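Local coordinates for protein uncharacterized ACR, COG1565 superfamily (Burkholderia thailandensis, PDB 4F3N) that is of unknown function but has a methyltransferase-like fold and may methylate protein arginines symmetrically, using S-adenosylmethionine as methyl donor, at residues R230-R235 against Y270-H275. Residues are numbered along the deposited sequence; the frame is centred on the assembly and turned at random.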
# COMPACT_ATOMS: atom_id res chain seq x y z
N ARG A 230 0.68 16.24 28.96
CA ARG A 230 -0.65 16.85 28.91
C ARG A 230 -1.66 16.05 28.09
O ARG A 230 -2.83 16.43 28.04
CB ARG A 230 -0.56 18.27 28.33
N GLY A 231 -1.20 14.97 27.44
CA GLY A 231 -2.03 14.14 26.60
C GLY A 231 -1.48 14.10 25.17
O GLY A 231 -0.42 14.72 24.87
N TRP A 232 -2.21 13.41 24.30
CA TRP A 232 -1.83 13.30 22.88
C TRP A 232 -1.88 14.62 22.19
O TRP A 232 -2.71 15.45 22.51
CB TRP A 232 -2.73 12.34 22.16
CG TRP A 232 -2.50 10.92 22.55
CD1 TRP A 232 -3.20 10.17 23.48
CD2 TRP A 232 -1.46 10.03 22.02
NE1 TRP A 232 -2.70 8.88 23.56
CE2 TRP A 232 -1.64 8.74 22.71
CE3 TRP A 232 -0.43 10.17 21.09
CZ2 TRP A 232 -0.82 7.65 22.44
CZ3 TRP A 232 0.38 9.06 20.83
CH2 TRP A 232 0.19 7.84 21.49
N CYS A 233 -0.96 14.83 21.26
CA CYS A 233 -1.02 15.99 20.39
C CYS A 233 -0.58 15.61 19.00
O CYS A 233 -0.17 14.47 18.76
CB CYS A 233 -0.15 17.09 20.90
SG CYS A 233 1.56 16.66 20.87
N GLU A 234 -0.65 16.57 18.09
CA GLU A 234 -0.26 16.29 16.70
C GLU A 234 1.16 16.74 16.46
O GLU A 234 1.55 17.86 16.83
CB GLU A 234 -1.23 16.96 15.73
CG GLU A 234 -0.88 16.60 14.28
CD GLU A 234 -2.02 16.70 13.29
OE1 GLU A 234 -3.07 17.34 13.60
OE2 GLU A 234 -1.84 16.12 12.20
N ARG A 235 1.94 15.86 15.81
CA ARG A 235 3.25 16.15 15.34
C ARG A 235 3.16 16.57 13.86
O ARG A 235 2.86 15.76 13.00
CB ARG A 235 4.15 14.94 15.53
CG ARG A 235 5.57 15.22 15.04
CD ARG A 235 6.59 14.28 15.62
NE ARG A 235 6.77 14.51 17.05
CZ ARG A 235 7.70 13.96 17.82
NH1 ARG A 235 8.61 13.11 17.35
NH2 ARG A 235 7.71 14.28 19.11
N TYR A 270 6.01 8.52 23.27
CA TYR A 270 5.51 7.68 22.17
C TYR A 270 5.12 8.53 20.98
O TYR A 270 4.44 9.55 21.12
CB TYR A 270 4.30 6.90 22.66
CG TYR A 270 3.97 5.65 21.92
CD1 TYR A 270 4.28 4.42 22.44
CD2 TYR A 270 3.29 5.70 20.70
CE1 TYR A 270 3.93 3.25 21.80
CE2 TYR A 270 2.95 4.52 20.06
CZ TYR A 270 3.28 3.30 20.61
OH TYR A 270 2.96 2.10 19.97
N VAL A 271 5.54 8.09 19.80
CA VAL A 271 5.23 8.80 18.57
C VAL A 271 4.77 7.74 17.59
O VAL A 271 5.37 6.69 17.50
CB VAL A 271 6.43 9.60 18.02
CG1 VAL A 271 6.04 10.34 16.72
CG2 VAL A 271 6.87 10.65 19.04
N THR A 272 3.66 7.99 16.90
CA THR A 272 3.10 6.99 16.00
C THR A 272 2.25 7.67 14.92
O THR A 272 2.14 8.90 14.85
CB THR A 272 2.31 5.92 16.78
OG1 THR A 272 2.11 4.78 15.94
CG2 THR A 272 0.94 6.50 17.33
N GLU A 273 1.66 6.85 14.06
CA GLU A 273 0.94 7.35 12.89
C GLU A 273 -0.51 7.04 13.02
O GLU A 273 -0.87 5.99 13.58
CB GLU A 273 1.41 6.63 11.61
CG GLU A 273 2.87 6.73 11.30
CD GLU A 273 3.71 5.78 12.12
OE1 GLU A 273 3.19 4.69 12.46
OE2 GLU A 273 4.86 6.13 12.46
N THR A 274 -1.35 7.96 12.53
CA THR A 274 -2.72 7.67 12.18
C THR A 274 -2.90 7.64 10.63
O THR A 274 -2.12 8.24 9.88
CB THR A 274 -3.72 8.63 12.84
OG1 THR A 274 -3.54 9.95 12.33
CG2 THR A 274 -3.52 8.65 14.37
N HIS A 275 -3.93 6.91 10.21
CA HIS A 275 -4.15 6.52 8.81
C HIS A 275 -5.48 6.96 8.25
O HIS A 275 -6.16 6.18 7.56
CB HIS A 275 -4.00 5.01 8.66
CG HIS A 275 -2.76 4.48 9.30
ND1 HIS A 275 -2.73 4.15 10.59
CD2 HIS A 275 -1.52 4.21 8.79
CE1 HIS A 275 -1.51 3.72 10.90
NE2 HIS A 275 -0.77 3.76 9.80
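Y270 meets the six-membered end of the W232 indole: its CD2 lies 3.8 Å from W232 CH2, near the indole plane and at the rim, so the tryptophan offers an edge and neither ring stacks flat on the other. The indole gets there because W232 CG stands beside its own backbone N (chi1 -71°), which carries the benzo end toward Y270, just ahead of strand 271-274. At the far end of the tyrosine, the OH is hydrogen-bonded to the carbonyl of H308. V271 packs against one face of the R235 guanidinium: CG2 sits over it, offset toward the rim, 3.5 Å from R235 NH1. The extended start of the arginine (chi1 -180°) brings its chain to V271, where CD comes within 4.1 Å of V271 CG1; the bend at chi3 then turns the guanidinium over the valine. NE forms a salt bridge with D249 on the adjoining strand, which helps fix the rotation of the group packed on V271. T272 adds a lighter touch, its CG2 4.4 Å from W232 CZ3 and in plane at the edge of the Y270 ring. Strands 231-239 and 271-274 both pair antiparallel with 223-228, on its two sides, so these side chains link two strands of one antiparallel sheet whose backbones are not paired with each other, R235 CA and V271 CA being 8.3 Å apart; 245-250 flanks 231-239 on its other edge, and helix 276-288 follows directly after H275.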